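Local coordinates for terminal oxygenase component of carbazole 1,9a-dioxygenase (Sphingomonas, PDB 3GKQ), which is the terminal oxygenase of carbazole 1,9a-dioxygenase and probably passes electrons from its Rieske [2Fe-2S] cluster to a nonheme iron that dioxygenates carbazole, at residues 24-29 and 290-295; 52-57 and 376-381; 135-140 and 284-289. All blocks are in the same frame, centred on the assembly; numbering follows the deposited sequence.

Interaction 1. Residues 24-29 and 290-295; sequences AKLGFR and IDEGHH. With FE2 (Fe (II) ion), chain I.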
loop_
_atom_site.group_PDB
_atom_site.type_symbol
_atom_site.label_atom_id
_atom_site.label_comp_id
_atom_site.label_asym_id
_atom_site.label_seq_id
_atom_site.Cartn_x
_atom_site.Cartn_y
_atom_site.Cartn_z
ATOM N N ALA A 24 -21.357 10.096 5.951
ATOM C CA ALA A 24 -21.180 10.621 4.593
ATOM C C ALA A 24 -19.736 10.755 4.119
ATOM O O ALA A 24 -19.331 11.806 3.620
ATOM C CB ALA A 24 -21.882 11.968 4.473
ATOM N N LYS A 25 -18.968 9.681 4.243
ATOM C CA LYS A 25 -17.576 9.704 3.835
ATOM C C LYS A 25 -17.406 9.933 2.329
ATOM O O LYS A 25 -16.397 10.487 1.884
ATOM C CB LYS A 25 -16.906 8.397 4.261
ATOM C CG LYS A 25 -15.412 8.369 4.038
ATOM C CD LYS A 25 -14.780 7.159 4.709
ATOM C CE LYS A 25 -14.895 7.238 6.221
ATOM N NZ LYS A 25 -14.276 6.049 6.868
ATOM N N LEU A 26 -18.399 9.526 1.547
ATOM C CA LEU A 26 -18.323 9.683 0.100
ATOM C C LEU A 26 -19.171 10.848 -0.409
ATOM O O LEU A 26 -19.355 11.016 -1.613
ATOM C CB LEU A 26 -18.745 8.374 -0.568
ATOM C CG LEU A 26 -17.927 7.865 -1.754
ATOM C CD1 LEU A 26 -16.435 8.082 -1.528
ATOM C CD2 LEU A 26 -18.236 6.386 -1.947
ATOM N N GLY A 27 -19.687 11.655 0.512
ATOM C CA GLY A 27 -20.479 12.801 0.117
ATOM C C GLY A 27 -21.977 12.573 0.087
ATOM O O GLY A 27 -22.474 11.516 0.490
ATOM N N PHE A 28 -22.697 13.571 -0.410
ATOM C CA PHE A 28 -24.146 13.500 -0.483
ATOM C C PHE A 28 -24.658 13.239 -1.894
ATOM O O PHE A 28 -24.286 13.939 -2.846
ATOM C CB PHE A 28 -24.752 14.791 0.059
ATOM C CG PHE A 28 -24.398 15.070 1.492
ATOM C CD1 PHE A 28 -24.605 14.103 2.475
ATOM C CD2 PHE A 28 -23.886 16.313 1.867
ATOM C CE1 PHE A 28 -24.315 14.369 3.812
ATOM C CE2 PHE A 28 -23.592 16.590 3.202
ATOM C CZ PHE A 28 -23.806 15.618 4.177
ATOM N N ARG A 29 -25.511 12.226 -2.014
ATOM C CA ARG A 29 -26.090 11.842 -3.293
ATOM C C ARG A 29 -27.294 12.733 -3.600
ATOM O O ARG A 29 -27.917 13.295 -2.690
ATOM C CB ARG A 29 -26.515 10.368 -3.248
ATOM C CG ARG A 29 -26.842 9.760 -4.613
ATOM C CD ARG A 29 -27.170 8.261 -4.518
ATOM N NE ARG A 29 -27.448 7.689 -5.835
ATOM C CZ ARG A 29 -26.543 7.537 -6.801
ATOM N NH1 ARG A 29 -25.281 7.907 -6.609
ATOM N NH2 ARG A 29 -26.904 7.028 -7.975
ATOM N N ILE A 290 -13.810 12.714 -4.232
ATOM C CA ILE A 290 -13.307 11.958 -5.373
ATOM C C ILE A 290 -13.507 10.502 -4.940
ATOM O O ILE A 290 -14.155 9.717 -5.630
ATOM C CB ILE A 290 -11.822 12.243 -5.642
ATOM C CG1 ILE A 290 -11.662 13.678 -6.171
ATOM C CG2 ILE A 290 -11.282 11.236 -6.661
ATOM C CD1 ILE A 290 -10.211 14.123 -6.353
ATOM N N ASP A 291 -12.934 10.156 -3.791
ATOM C CA ASP A 291 -13.119 8.841 -3.194
ATOM C C ASP A 291 -12.998 9.117 -1.703
ATOM O O ASP A 291 -12.949 10.281 -1.300
ATOM C CB ASP A 291 -12.096 7.800 -3.684
ATOM C CG ASP A 291 -10.667 8.190 -3.396
ATOM O OD1 ASP A 291 -10.429 8.948 -2.432
ATOM O OD2 ASP A 291 -9.775 7.715 -4.129
ATOM N N GLU A 292 -12.948 8.084 -0.878
ATOM C CA GLU A 292 -12.893 8.306 0.563
ATOM C C GLU A 292 -11.702 9.104 1.090
ATOM O O GLU A 292 -11.814 9.768 2.114
ATOM C CB GLU A 292 -12.976 6.968 1.311
ATOM C CG GLU A 292 -14.339 6.283 1.192
ATOM C CD GLU A 292 -14.476 5.386 -0.036
ATOM O OE1 GLU A 292 -13.722 5.558 -1.024
ATOM O OE2 GLU A 292 -15.363 4.503 -0.012
ATOM N N GLY A 293 -10.570 9.050 0.395
ATOM C CA GLY A 293 -9.397 9.759 0.879
ATOM C C GLY A 293 -8.959 10.992 0.112
ATOM O O GLY A 293 -7.923 11.575 0.436
ATOM N N HIS A 294 -9.728 11.397 -0.895
ATOM C CA HIS A 294 -9.359 12.568 -1.688
ATOM C C HIS A 294 -10.553 13.417 -2.083
ATOM O O HIS A 294 -11.683 12.922 -2.193
ATOM C CB HIS A 294 -8.653 12.153 -2.987
ATOM C CG HIS A 294 -7.579 11.129 -2.801
ATOM N ND1 HIS A 294 -7.849 9.811 -2.505
ATOM C CD2 HIS A 294 -6.229 11.231 -2.872
ATOM C CE1 HIS A 294 -6.712 9.143 -2.403
ATOM N NE2 HIS A 294 -5.717 9.982 -2.623
ATOM N N HIS A 295 -10.301 14.703 -2.292
ATOM C CA HIS A 295 -11.346 15.592 -2.762
ATOM C C HIS A 295 -10.757 16.592 -3.736
ATOM O O HIS A 295 -9.548 16.852 -3.737
ATOM C CB HIS A 295 -12.083 16.313 -1.613
ATOM C CG HIS A 295 -11.255 17.305 -0.854
ATOM N ND1 HIS A 295 -10.435 16.947 0.196
ATOM C CD2 HIS A 295 -11.185 18.657 -0.940
ATOM C CE1 HIS A 295 -9.903 18.033 0.731
ATOM N NE2 HIS A 295 -10.344 19.085 0.061
HETATM FE FE FE2 I . -3.424 9.846 -2.534
#
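A type I beta turn from Asp291 to His294, at the corner before strand 294-304, receives Lys25 and Leu26 from a second type I turn, Ala24 to Gly27. The turns meet by packing of aliphatic carbons, partly against backbone and carboxylate. Lys25 CG and CD cross Glu292 at about a right angle, and CD lies 3.7 Å from Glu292 CG. Leu26 CD1 lies 3.5 Å from Glu292 N and 3.7 Å from Glu292 CD. Glu292 is bent at chi2 (87°), turning its carboxylate over Leu26. Its OE1 forms a salt bridge with Arg380; Lys25 NZ bonds to Ala346 O. Replacing Glu292 by an alanine would probably leave Arg380 NH1 without its salt-bridge mate and uncover the Lys25 methylenes that CG packs on. Asp291 OD1 accepts from Gly293 N (2.8 Å) on its anti side, out of the carboxylate plane. Its syn lone pair takes a nearly straight bond from His294 ND1 (2.7 Å, 169°), in the ring plane. This helps fix the ring, whose NE2 binds an iron(II) ion at 2.3 Å. That site, which also involves Asp171, is distinct from the His186-His190-Asp334 iron. An Asx turn and a His-carboxylate hydrogen bond thus back a metal ligand.

Interaction 2. Residues 52-57 and 376-381; sequences LGEKVL and GIQTRD
Gln378 NE2 is held by two acceptors of segment 52-57. One N-H reaches Leu52 O at 2.9 Å, with an N-H...O angle of 158°, and approaches in the carbonyl plane. The other reaches Glu54 OE2 at 2.7 Å and 161°, arriving on the anti side and out of the carboxylate plane. Both acceptors lie close to the plane of the amide, so the two bonds together fix its rotation. The CG of Gln378 is anti to the backbone N (chi1 177°), and a bend at chi2 then brings NE2 up to both oxygens. The aliphatic part of Gln378 packs obliquely on Leu52. Gln378 CG is 4.0 Å from Leu52 CB, and Leu52 CD2 is 4.1 Å from Gln378 CB.

Arg29, outside both segments, completes the polar cluster. Its NH1 bonds to Gln378 OE1 and pairs with Glu54 OE2, which is likely to offset the carboxylate's charge. Glu54 OE1 is taken by Tyr127 OH.

Next to this, the guanidinium of Arg380 has Gly53 CA over one face. The lack of a side chain on Gly53 permits this close approach. NH1 of Arg380 forms a salt bridge with Glu292.

A buried glutamine bridging a carbonyl and a carboxylate thus fastens the C-terminal tail, after helix 361-373, to the Rieske-family beta hairpin of strands 47-51 and 54-61. Leu52 and Glu54 also touch Val140 of strand 135-140, and the backbone of Leu52 bonds to Pro289 on strand 282-289.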
loop_
_atom_site.group_PDB
_atom_site.type_symbol
_atom_site.label_atom_id
_atom_site.label_comp_id
_atom_site.label_asym_id
_atom_site.label_seq_id
_atom_site.Cartn_x
_atom_site.Cartn_y
_atom_site.Cartn_z
ATOM N N LEU A 52 -17.457 11.333 -6.083
ATOM C CA LEU A 52 -18.266 10.492 -5.209
ATOM C C LEU A 52 -18.049 9.005 -5.477
ATOM O O LEU A 52 -18.970 8.197 -5.348
ATOM C CB LEU A 52 -19.750 10.852 -5.343
ATOM C CG LEU A 52 -20.166 12.128 -4.601
ATOM C CD1 LEU A 52 -19.625 13.359 -5.326
ATOM C CD2 LEU A 52 -21.680 12.196 -4.516
ATOM N N GLY A 53 -16.820 8.655 -5.852
ATOM C CA GLY A 53 -16.476 7.269 -6.120
ATOM C C GLY A 53 -16.924 6.720 -7.466
ATOM O O GLY A 53 -16.654 5.563 -7.780
ATOM N N GLU A 54 -17.602 7.537 -8.264
ATOM C CA GLU A 54 -18.086 7.098 -9.568
ATOM C C GLU A 54 -17.212 7.610 -10.713
ATOM O O GLU A 54 -16.858 8.787 -10.759
ATOM C CB GLU A 54 -19.541 7.557 -9.751
ATOM C CG GLU A 54 -20.516 6.848 -8.796
ATOM C CD GLU A 54 -21.953 7.360 -8.895
ATOM O OE1 GLU A 54 -22.363 7.825 -9.977
ATOM O OE2 GLU A 54 -22.684 7.277 -7.886
ATOM N N LYS A 55 -16.856 6.716 -11.629
ATOM C CA LYS A 55 -16.024 7.083 -12.772
ATOM C C LYS A 55 -16.898 7.519 -13.942
ATOM O O LYS A 55 -17.739 6.762 -14.428
ATOM C CB LYS A 55 -15.128 5.908 -13.164
ATOM C CG LYS A 55 -14.101 5.561 -12.085
ATOM C CD LYS A 55 -13.329 4.289 -12.404
ATOM C CE LYS A 55 -12.415 4.466 -13.605
ATOM N NZ LYS A 55 -11.672 3.208 -13.921
ATOM N N VAL A 56 -16.688 8.751 -14.388
ATOM C CA VAL A 56 -17.475 9.331 -15.469
ATOM C C VAL A 56 -16.605 9.793 -16.637
ATOM O O VAL A 56 -15.451 10.173 -16.446
ATOM C CB VAL A 56 -18.290 10.536 -14.930
ATOM C CG1 VAL A 56 -19.188 11.107 -16.017
ATOM C CG2 VAL A 56 -19.117 10.095 -13.716
ATOM N N LEU A 57 -17.157 9.742 -17.846
ATOM C CA LEU A 57 -16.429 10.178 -19.034
ATOM C C LEU A 57 -17.180 11.357 -19.646
ATOM O O LEU A 57 -18.370 11.253 -19.960
ATOM C CB LEU A 57 -16.333 9.052 -20.069
ATOM C CG LEU A 57 -14.984 8.834 -20.774
ATOM C CD1 LEU A 57 -15.242 8.132 -22.100
ATOM C CD2 LEU A 57 -14.244 10.147 -21.008
ATOM N N GLY A 376 -29.412 12.581 0.484
ATOM C CA GLY A 376 -28.994 11.191 0.418
ATOM C C GLY A 376 -27.526 10.976 0.719
ATOM O O GLY A 376 -26.687 11.820 0.401
ATOM N N ILE A 377 -27.217 9.838 1.332
ATOM C CA ILE A 377 -25.846 9.490 1.673
ATOM C C ILE A 377 -25.267 8.599 0.576
ATOM O O ILE A 377 -25.754 7.493 0.349
ATOM C CB ILE A 377 -25.778 8.706 3.003
ATOM C CG1 ILE A 377 -26.536 9.459 4.106
ATOM C CG2 ILE A 377 -24.324 8.462 3.388
ATOM C CD1 ILE A 377 -26.024 10.853 4.388
ATOM N N GLN A 378 -24.236 9.080 -0.108
ATOM C CA GLN A 378 -23.606 8.291 -1.158
ATOM C C GLN A 378 -22.940 7.081 -0.504
ATOM O O GLN A 378 -22.248 7.223 0.498
ATOM C CB GLN A 378 -22.541 9.117 -1.885
ATOM C CG GLN A 378 -21.779 8.338 -2.949
ATOM C CD GLN A 378 -22.576 8.178 -4.234
ATOM O OE1 GLN A 378 -23.795 8.350 -4.247
ATOM N NE2 GLN A 378 -21.887 7.845 -5.321
ATOM N N THR A 379 -23.150 5.896 -1.067
ATOM C CA THR A 379 -22.549 4.680 -0.521
ATOM C C THR A 379 -21.977 3.828 -1.641
ATOM O O THR A 379 -22.466 3.874 -2.769
ATOM C CB THR A 379 -23.583 3.812 0.219
ATOM O OG1 THR A 379 -24.562 3.346 -0.719
ATOM C CG2 THR A 379 -24.273 4.608 1.317
ATOM N N ARG A 380 -20.941 3.053 -1.334
ATOM C CA ARG A 380 -20.348 2.175 -2.336
ATOM C C ARG A 380 -20.356 0.750 -1.794
ATOM O O ARG A 380 -19.788 0.471 -0.734
ATOM C CB ARG A 380 -18.921 2.626 -2.688
ATOM C CG ARG A 380 -17.826 2.238 -1.703
ATOM C CD ARG A 380 -16.540 2.997 -2.027
ATOM N NE ARG A 380 -16.235 2.985 -3.455
ATOM C CZ ARG A 380 -15.321 3.759 -4.035
ATOM N NH1 ARG A 380 -14.611 4.616 -3.312
ATOM N NH2 ARG A 380 -15.120 3.679 -5.345
ATOM N N ASP A 381 -21.025 -0.142 -2.524
ATOM C CA ASP A 381 -21.149 -1.549 -2.141
ATOM C C ASP A 381 -19.811 -2.219 -1.847
ATOM O O ASP A 381 -19.663 -2.759 -0.728
ATOM C CB ASP A 381 -21.867 -2.322 -3.244
ATOM C CG ASP A 381 -23.185 -1.686 -3.632
ATOM O OD1 ASP A 381 -24.040 -1.500 -2.736
ATOM O OD2 ASP A 381 -23.366 -1.368 -4.830
#

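Interaction 3. Residues 135-140 and 284-289; sequences LVFLFV and FEWYVP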
loop_
_atom_site.group_PDB
_atom_site.type_symbol
_atom_site.label_atom_id
_atom_site.label_comp_id
_atom_site.label_asym_id
_atom_site.label_seq_id
_atom_site.Cartn_x
_atom_site.Cartn_y
_atom_site.Cartn_z
ATOM N N LEU A 135 -17.829 26.462 -15.380
ATOM C CA LEU A 135 -17.721 25.161 -14.724
ATOM C C LEU A 135 -18.729 24.157 -15.260
ATOM O O LEU A 135 -19.843 24.517 -15.637
ATOM C CB LEU A 135 -17.946 25.306 -13.216
ATOM C CG LEU A 135 -16.928 26.091 -12.393
ATOM C CD1 LEU A 135 -17.508 26.373 -11.011
ATOM C CD2 LEU A 135 -15.631 25.301 -12.293
ATOM N N VAL A 136 -18.326 22.893 -15.295
ATOM C CA VAL A 136 -19.219 21.833 -15.739
ATOM C C VAL A 136 -19.707 21.101 -14.493
ATOM O O VAL A 136 -18.914 20.484 -13.777
ATOM C CB VAL A 136 -18.496 20.834 -16.678
ATOM C CG1 VAL A 136 -17.162 20.430 -16.081
ATOM C CG2 VAL A 136 -19.357 19.592 -16.885
ATOM N N PHE A 137 -21.006 21.193 -14.222
ATOM C CA PHE A 137 -21.609 20.530 -13.069
ATOM C C PHE A 137 -22.296 19.234 -13.488
ATOM O O PHE A 137 -22.925 19.168 -14.549
ATOM C CB PHE A 137 -22.669 21.415 -12.409
ATOM C CG PHE A 137 -22.125 22.649 -11.756
ATOM C CD1 PHE A 137 -21.781 23.765 -12.516
ATOM C CD2 PHE A 137 -21.992 22.710 -10.373
ATOM C CE1 PHE A 137 -21.315 24.927 -11.905
ATOM C CE2 PHE A 137 -21.525 23.865 -9.750
ATOM C CZ PHE A 137 -21.186 24.979 -10.518
ATOM N N LEU A 138 -22.178 18.210 -12.650
ATOM C CA LEU A 138 -22.826 16.934 -12.914
ATOM C C LEU A 138 -23.786 16.647 -11.768
ATOM O O LEU A 138 -23.499 16.982 -10.616
ATOM C CB LEU A 138 -21.808 15.798 -12.981
ATOM C CG LEU A 138 -20.682 15.845 -14.011
ATOM C CD1 LEU A 138 -19.895 14.540 -13.932
ATOM C CD2 LEU A 138 -21.253 16.049 -15.409
ATOM N N PHE A 139 -24.930 16.047 -12.076
ATOM C CA PHE A 139 -25.873 15.685 -11.027
ATOM C C PHE A 139 -25.643 14.203 -10.741
ATOM O O PHE A 139 -25.726 13.371 -11.644
ATOM C CB PHE A 139 -27.320 15.898 -11.473
ATOM C CG PHE A 139 -28.327 15.660 -10.379
ATOM C CD1 PHE A 139 -28.521 16.605 -9.378
ATOM C CD2 PHE A 139 -29.057 14.473 -10.332
ATOM C CE1 PHE A 139 -29.425 16.379 -8.341
ATOM C CE2 PHE A 139 -29.967 14.235 -9.299
ATOM C CZ PHE A 139 -30.150 15.193 -8.300
ATOM N N VAL A 140 -25.332 13.879 -9.491
ATOM C CA VAL A 140 -25.096 12.497 -9.103
ATOM C C VAL A 140 -26.257 12.056 -8.229
ATOM O O VAL A 140 -26.383 12.493 -7.086
ATOM C CB VAL A 140 -23.789 12.349 -8.302
ATOM C CG1 VAL A 140 -23.569 10.882 -7.929
ATOM C CG2 VAL A 140 -22.616 12.876 -9.121
ATOM N N PHE A 284 -15.481 31.545 -3.681
ATOM C CA PHE A 284 -16.369 30.391 -3.566
ATOM C C PHE A 284 -15.490 29.140 -3.613
ATOM O O PHE A 284 -14.619 29.029 -4.479
ATOM C CB PHE A 284 -17.346 30.359 -4.744
ATOM C CG PHE A 284 -18.196 31.597 -4.873
ATOM C CD1 PHE A 284 -19.406 31.704 -4.194
ATOM C CD2 PHE A 284 -17.798 32.644 -5.700
ATOM C CE1 PHE A 284 -20.211 32.836 -4.339
ATOM C CE2 PHE A 284 -18.596 33.781 -5.849
ATOM C CZ PHE A 284 -19.806 33.875 -5.168
ATOM N N GLU A 285 -15.710 28.203 -2.694
ATOM C CA GLU A 285 -14.911 26.978 -2.668
ATOM C C GLU A 285 -15.753 25.709 -2.594
ATOM O O GLU A 285 -16.724 25.643 -1.843
ATOM C CB GLU A 285 -13.964 26.963 -1.465
ATOM C CG GLU A 285 -13.083 28.179 -1.305
ATOM C CD GLU A 285 -11.966 27.940 -0.305
ATOM O OE1 GLU A 285 -12.222 27.301 0.742
ATOM O OE2 GLU A 285 -10.834 28.393 -0.566
ATOM N N TRP A 286 -15.360 24.707 -3.376
ATOM C CA TRP A 286 -16.021 23.401 -3.392
ATOM C C TRP A 286 -14.996 22.377 -2.912
ATOM O O TRP A 286 -13.793 22.545 -3.118
ATOM C CB TRP A 286 -16.465 23.019 -4.809
ATOM C CG TRP A 286 -17.830 23.516 -5.211
ATOM C CD1 TRP A 286 -19.007 22.828 -5.139
ATOM C CD2 TRP A 286 -18.151 24.796 -5.773
ATOM N NE1 TRP A 286 -20.041 23.595 -5.627
ATOM C CE2 TRP A 286 -19.541 24.811 -6.023
ATOM C CE3 TRP A 286 -17.394 25.935 -6.091
ATOM C CZ2 TRP A 286 -20.196 25.916 -6.578
ATOM C CZ3 TRP A 286 -18.043 27.036 -6.641
ATOM C CH2 TRP A 286 -19.431 27.016 -6.880
ATOM N N TYR A 287 -15.483 21.323 -2.268
ATOM C CA TYR A 287 -14.645 20.241 -1.768
ATOM C C TYR A 287 -15.376 18.999 -2.260
ATOM O O TYR A 287 -16.077 18.338 -1.501
ATOM C CB TYR A 287 -14.619 20.265 -0.242
ATOM C CG TYR A 287 -14.382 21.641 0.321
ATOM C CD1 TYR A 287 -13.098 22.180 0.388
ATOM C CD2 TYR A 287 -15.450 22.425 0.744
ATOM C CE1 TYR A 287 -12.886 23.479 0.865
ATOM C CE2 TYR A 287 -15.250 23.717 1.218
ATOM C CZ TYR A 287 -13.970 24.236 1.276
ATOM O OH TYR A 287 -13.783 25.516 1.747
ATOM N N VAL A 288 -15.211 18.708 -3.544
ATOM C CA VAL A 288 -15.883 17.591 -4.181
ATOM C C VAL A 288 -15.235 16.251 -3.905
ATOM O O VAL A 288 -14.070 16.023 -4.239
ATOM C CB VAL A 288 -15.966 17.805 -5.709
ATOM C CG1 VAL A 288 -16.855 16.743 -6.335
ATOM C CG2 VAL A 288 -16.500 19.205 -6.005
ATOM N N PRO A 289 -15.992 15.335 -3.292
ATOM C CA PRO A 289 -15.459 14.007 -2.981
ATOM C C PRO A 289 -14.999 13.309 -4.260
ATOM O O PRO A 289 -15.708 13.333 -5.258
ATOM C CB PRO A 289 -16.658 13.276 -2.364
ATOM C CG PRO A 289 -17.562 14.373 -1.885
ATOM C CD PRO A 289 -17.422 15.427 -2.955
#
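The rings of Phe137 and Trp286 form an offset edge-to-face pair. The edge of Phe137 is turned toward the face of the six-membered ring of Trp286. The planes stand at 70° and the centroids are 6.0 Å apart. Phe137 CE2 makes the nearest approach, 4.0 Å from Trp286 CZ2, which lies near the plane of the phenyl ring. The CB of Trp286 points toward strand 135-140, whereas that of Phe137 does not. The ring of Phe137 comes nearer because its CG is anti to the carbonyl carbon (chi1 -67°). Leu135 adds a looser apolar touch, with CD1 4.5 Å from Trp286 CZ3. Phe156 makes a further edge-to-face pair with Trp286. Pro34 of strand 31-35 touches both Phe137 and Trp286, and Leu298 and Met300 of strand 294-304 pack on Leu135 and Trp286. The contact thus joins the three-stranded sheet of strand 135-140 to the seven-stranded sheet of strand 282-289. All three touching residues are buried, and what passes between the segments is apolar and aromatic. This is a small buried contact held by dispersion, with probably a modest ring electrostatic term and no polar bond across the two segments.

Overall arrangement
From the N terminus, segment 24-29 follows helix 19-23 and pairs with 290-295, which closes the long loop of interaction 1. Segment 52-57 then enters strand 54-61 and is met late in the chain by the C-terminal tail, 376-381, in interaction 2. Their segments alternate, so these two loops cross. Interaction 3 closes a shorter loop, from strand 135-140 to strand 282-289, which lies within both of the others. The crossing pair also touches directly, through a probable backbone hydrogen bond from Arg29 N to Gly376 O. Residues 284-289 lead straight into 290-295, and strands 282-289 and 294-304 are neighbours in one sheet. Together the contacts tie the N-terminal loop, the Rieske-family region, the seven-stranded sheet and the tail.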